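Local coordinates for putative baseplate protein (Unidentified phage, PDB 2FSD) that probably recognises a receptor on the surface of Lactococcus lactis cells, as the head domain of a lactococcal phage receptor-binding protein, at residues S43-T48 / P68-A73; N75-V80 / G117-N122. All blocks are in the same frame, centred on the assembly; numbering follows the deposited sequence.

Contact 1: S43-T48 / P68-A73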
loop_
_atom_site.group_PDB
_atom_site.type_symbol
_atom_site.label_atom_id
_atom_site.label_comp_id
_atom_site.label_asym_id
_atom_site.label_seq_id
_atom_site.Cartn_x
_atom_site.Cartn_y
_atom_site.Cartn_z
ATOM N N SER A 43 -15.430 0.355 16.235
ATOM C CA SER A 43 -15.229 0.728 17.631
ATOM C C SER A 43 -13.739 0.910 17.977
ATOM O O SER A 43 -12.854 0.272 17.396
ATOM C CB SER A 43 -15.887 -0.283 18.576
ATOM O OG SER A 43 -15.835 -1.599 18.078
ATOM N N GLY A 44 -13.477 1.823 18.906
ATOM C CA GLY A 44 -12.122 2.093 19.362
ATOM C C GLY A 44 -11.347 3.023 18.450
ATOM O O GLY A 44 -10.266 3.505 18.811
ATOM N N VAL A 45 -11.897 3.286 17.269
ATOM C CA VAL A 45 -11.218 4.106 16.279
ATOM C C VAL A 45 -11.530 5.544 16.616
ATOM O O VAL A 45 -12.677 5.872 16.944
ATOM C CB VAL A 45 -11.691 3.761 14.851
ATOM C CG1 VAL A 45 -11.102 4.740 13.817
ATOM C CG2 VAL A 45 -11.314 2.324 14.528
ATOM N N GLY A 46 -10.516 6.398 16.546
ATOM C CA GLY A 46 -10.689 7.816 16.851
ATOM C C GLY A 46 -11.560 8.557 15.848
ATOM O O GLY A 46 -11.849 8.053 14.761
ATOM N N SER A 47 -11.958 9.771 16.224
ATOM C CA SER A 47 -12.854 10.614 15.427
ATOM C C SER A 47 -12.116 11.623 14.527
ATOM O O SER A 47 -12.700 12.171 13.581
ATOM C CB SER A 47 -13.788 11.364 16.367
ATOM O OG SER A 47 -13.023 12.059 17.335
ATOM N N THR A 48 -10.845 11.884 14.821
ATOM C CA THR A 48 -10.069 12.874 14.068
ATOM C C THR A 48 -9.506 12.236 12.790
ATOM O O THR A 48 -9.559 11.014 12.614
ATOM C CB THR A 48 -8.913 13.480 14.912
ATOM O OG1 THR A 48 -7.942 12.470 15.240
ATOM C CG2 THR A 48 -9.458 14.108 16.197
ATOM N N PRO A 68 -6.645 7.935 13.969
ATOM C CA PRO A 68 -6.217 7.290 15.204
ATOM C C PRO A 68 -6.779 5.872 15.320
ATOM O O PRO A 68 -7.993 5.698 15.303
ATOM C CB PRO A 68 -6.801 8.202 16.299
ATOM C CG PRO A 68 -7.307 9.443 15.592
ATOM C CD PRO A 68 -7.634 8.998 14.225
ATOM N N VAL A 69 -5.900 4.875 15.434
ATOM C CA VAL A 69 -6.324 3.472 15.603
ATOM C C VAL A 69 -5.936 2.849 16.969
ATOM O O VAL A 69 -5.046 3.348 17.663
ATOM C CB VAL A 69 -5.806 2.578 14.432
ATOM C CG1 VAL A 69 -6.541 2.950 13.117
ATOM C CG2 VAL A 69 -4.260 2.690 14.254
ATOM N N PRO A 70 -6.642 1.772 17.379
ATOM C CA PRO A 70 -6.243 0.990 18.565
ATOM C C PRO A 70 -4.841 0.357 18.468
ATOM O O PRO A 70 -4.340 0.069 17.353
ATOM C CB PRO A 70 -7.293 -0.117 18.634
ATOM C CG PRO A 70 -8.448 0.356 17.800
ATOM C CD PRO A 70 -7.898 1.277 16.775
ATOM N N ASN A 71 -4.220 0.155 19.632
ATOM C CA ASN A 71 -2.999 -0.635 19.734
ATOM C C ASN A 71 -3.130 -1.931 18.952
ATOM O O ASN A 71 -4.125 -2.638 19.074
ATOM C CB ASN A 71 -2.726 -1.013 21.188
ATOM C CG ASN A 71 -2.627 0.183 22.097
ATOM O OD1 ASN A 71 -2.323 1.281 21.662
ATOM N ND2 ASN A 71 -2.884 -0.032 23.379
ATOM N N VAL A 72 -2.114 -2.237 18.156
ATOM C CA VAL A 72 -2.089 -3.453 17.349
ATOM C C VAL A 72 -0.817 -4.207 17.676
ATOM O O VAL A 72 0.279 -3.668 17.529
ATOM C CB VAL A 72 -2.066 -3.148 15.808
ATOM C CG1 VAL A 72 -2.510 -4.375 15.014
ATOM C CG2 VAL A 72 -2.910 -1.936 15.458
ATOM N N ALA A 73 -0.973 -5.463 18.093
ATOM C CA ALA A 73 0.157 -6.347 18.357
ATOM C C ALA A 73 0.741 -6.835 17.045
ATOM O O ALA A 73 0.050 -6.834 16.033
ATOM C CB ALA A 73 -0.283 -7.562 19.225
#
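Gly46 and Pro68 share the one hydrogen bond between 43-48 and 68-73. Gly46 N donates to Pro68 O at 2.9 Å, and the N-H points almost straight at the acceptor (163°). Where the two segments touch they run in nearly opposite directions. In backbone register, Gly46 lies opposite Pro68, Val45 opposite Val69 and Gly44 opposite Pro70, although the Val69 side chain points away. Neither segment is a regular strand along its length. Segment 43-48 belongs to the loop between strands 34-41 and 50-56. Segment 68-73 leads from the end of strand 59-68 towards strand 77-82. The contact therefore joins two surface loops of the antiparallel beta-barrel of the head domain.

The remaining contacts between the two segments are van der Waals. The Pro68 ring packs with its CB 3.9 Å from Gly46 CA. Thr48 crosses the same ring at about a right angle and brings OG1 to 3.1 Å from Pro68 CG. Its chi1 of 65° puts OG1 between the backbone N and the carbonyl carbon. Val45 CG1, anti to its own N, lies 3.6 Å from Pro68 O. The other branch, CG2, approaches Pro70 CD at 4.2 Å. Pro70 CG rests 3.8 Å from Gly44 O.

Outside the two segments, Arg41 NH1 holds the far end of 43-48 by a hydrogen bond to Thr48 O.

Contact 2: N75-V80 / G117-N122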
loop_
_atom_site.group_PDB
_atom_site.type_symbol
_atom_site.label_atom_id
_atom_site.label_comp_id
_atom_site.label_asym_id
_atom_site.label_seq_id
_atom_site.Cartn_x
_atom_site.Cartn_y
_atom_site.Cartn_z
ATOM N N ASN A 75 1.517 -8.855 13.973
ATOM C CA ASN A 75 0.734 -9.881 13.255
ATOM C C ASN A 75 -0.768 -9.919 13.555
ATOM O O ASN A 75 -1.486 -10.740 12.986
ATOM C CB ASN A 75 1.324 -11.296 13.454
ATOM C CG ASN A 75 2.064 -11.796 12.229
ATOM O OD1 ASN A 75 1.450 -12.140 11.210
ATOM N ND2 ASN A 75 3.395 -11.859 12.330
ATOM N N PHE A 76 -1.250 -9.058 14.447
ATOM C CA PHE A 76 -2.688 -8.971 14.696
ATOM C C PHE A 76 -3.332 -7.857 13.859
ATOM O O PHE A 76 -2.637 -7.000 13.300
ATOM C CB PHE A 76 -2.966 -8.790 16.183
ATOM C CG PHE A 76 -2.997 -10.081 16.961
ATOM C CD1 PHE A 76 -1.822 -10.751 17.269
ATOM C CD2 PHE A 76 -4.201 -10.615 17.399
ATOM C CE1 PHE A 76 -1.842 -11.954 18.001
ATOM C CE2 PHE A 76 -4.246 -11.803 18.141
ATOM C CZ PHE A 76 -3.060 -12.474 18.444
ATOM N N ILE A 77 -4.658 -7.897 13.758
ATOM C CA ILE A 77 -5.407 -6.980 12.899
ATOM C C ILE A 77 -6.499 -6.244 13.691
ATOM O O ILE A 77 -7.228 -6.831 14.502
ATOM C CB ILE A 77 -5.971 -7.700 11.643
ATOM C CG1 ILE A 77 -4.824 -8.325 10.821
ATOM C CG2 ILE A 77 -6.703 -6.710 10.732
ATOM C CD1 ILE A 77 -5.197 -9.569 10.031
ATOM N N VAL A 78 -6.576 -4.938 13.465
ATOM C CA VAL A 78 -7.540 -4.081 14.119
ATOM C C VAL A 78 -8.464 -3.473 13.050
ATOM O O VAL A 78 -7.972 -2.872 12.081
ATOM C CB VAL A 78 -6.801 -2.989 14.901
ATOM C CG1 VAL A 78 -7.700 -1.852 15.220
ATOM C CG2 VAL A 78 -6.202 -3.582 16.194
ATOM N N PRO A 79 -9.800 -3.638 13.209
ATOM C CA PRO A 79 -10.756 -2.959 12.315
ATOM C C PRO A 79 -10.687 -1.446 12.391
ATOM O O PRO A 79 -10.455 -0.877 13.469
ATOM C CB PRO A 79 -12.124 -3.459 12.796
ATOM C CG PRO A 79 -11.848 -4.687 13.582
ATOM C CD PRO A 79 -10.496 -4.491 14.193
ATOM N N VAL A 80 -10.859 -0.795 11.241
ATOM C CA VAL A 80 -10.765 0.669 11.156
ATOM C C VAL A 80 -12.085 1.268 10.672
ATOM O O VAL A 80 -12.688 2.086 11.372
ATOM C CB VAL A 80 -9.603 1.114 10.229
ATOM C CG1 VAL A 80 -9.407 2.644 10.290
ATOM C CG2 VAL A 80 -8.316 0.391 10.616
ATOM N N GLY A 117 -14.351 -3.911 4.607
ATOM C CA GLY A 117 -13.918 -2.571 4.960
ATOM C C GLY A 117 -12.417 -2.406 4.927
ATOM O O GLY A 117 -11.729 -3.024 4.107
ATOM N N ILE A 118 -11.930 -1.533 5.805
ATOM C CA ILE A 118 -10.511 -1.266 5.992
ATOM C C ILE A 118 -10.138 -1.728 7.393
ATOM O O ILE A 118 -10.874 -1.511 8.345
ATOM C CB ILE A 118 -10.175 0.259 5.837
ATOM C CG1 ILE A 118 -10.492 0.763 4.415
ATOM C CG2 ILE A 118 -8.699 0.551 6.205
ATOM C CD1 ILE A 118 -9.577 0.239 3.339
ATOM N N ALA A 119 -9.004 -2.402 7.497
ATOM C CA ALA A 119 -8.469 -2.849 8.776
ATOM C C ALA A 119 -6.949 -2.686 8.724
ATOM O O ALA A 119 -6.359 -2.618 7.641
ATOM C CB ALA A 119 -8.870 -4.296 9.050
ATOM N N VAL A 120 -6.314 -2.599 9.883
ATOM C CA VAL A 120 -4.887 -2.285 9.913
ATOM C C VAL A 120 -4.072 -3.371 10.626
ATOM O O VAL A 120 -4.463 -3.864 11.671
ATOM C CB VAL A 120 -4.642 -0.834 10.455
ATOM C CG1 VAL A 120 -5.136 -0.666 11.890
ATOM C CG2 VAL A 120 -3.178 -0.443 10.313
ATOM N N GLY A 121 -2.947 -3.747 10.011
ATOM C CA GLY A 121 -2.053 -4.774 10.536
ATOM C C GLY A 121 -0.687 -4.233 10.906
ATOM O O GLY A 121 -0.285 -3.170 10.436
ATOM N N ASN A 122 0.008 -4.969 11.774
ATOM C CA ASN A 122 1.324 -4.583 12.269
ATOM C C ASN A 122 2.419 -5.558 11.823
ATOM O O ASN A 122 2.556 -6.647 12.406
ATOM C CB ASN A 122 1.327 -4.503 13.794
ATOM C CG ASN A 122 2.632 -4.004 14.334
ATOM O OD1 ASN A 122 3.556 -3.721 13.573
ATOM N ND2 ASN A 122 2.726 -3.885 15.655
HETATM O O HOH W 1 -0.892 -7.872 10.913
#
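Val78 and Val120 form an antiparallel hydrogen-bonded pair between strands 77-82 and 117-121. These are neighbouring strands of the closed antiparallel barrel. Val78 N donates to Val120 O at 3.0 Å, and Val120 N donates back to Val78 O at 2.8 Å. Both bonds are nearly straight. Further along, Val80 N reaches Ile118 O through a more bent bond (148°).

The tight part lies on the face of Val78 and Val120, where Val80 joins them. Val80 CG2 meets Val120 CG1 at 3.6 Å. Val120 turns CG1 there with chi1 at 62°, between its backbone N and carbonyl carbon, which also brings it near Val78 O. Val80 CB adds a wider approach to Ile118 CG2. Residues of other strands close this interior: Ile67 packs on Val80, Ile133 on Val120 and Phe135 on Ile118.

The other face carries Ile77, Pro79 and Ala119 and is more open, with Ile77 and Pro79 exposed. Ile77 CG2, anti to its backbone N, touches Ala119 CB at 3.7 Å. The Pro79 ring stands farther off, although its CA lies near the same methyl.

Pairing loosens towards Asn75. Asn75 N still donates to Asn122 O at 2.9 Å. The Asn122 side chain is held by the following loop, with ND2 bonded to Thr126 O and OD1 to Asn124 N. Between the two segments, just beyond the strand ends, a water donates to Phe76 O at 3.1 Å and weakly accepts from Asn122 N at 3.2 Å.

The centres of contacts 1 and 2 lie about 10 Å apart in the same beta-barrel. They come in series along the chain. Contact 1 closes at 68-73, and the chain then enters strand 77-82, which carries the first half of contact 2. Contact 1 ties loops together at the surface, whereas contact 2 pairs two strands of the wall. They also touch directly. Pro70 CG packs 3.5 Å from Val78 CG1, and Val45 CG2 lies 3.5 Å from Val80 O. Asn122 ND2 probably donates to Val72 O at 3.1 Å. The loops of contact 1 thus pack against the strand pair of contact 2, within one head domain.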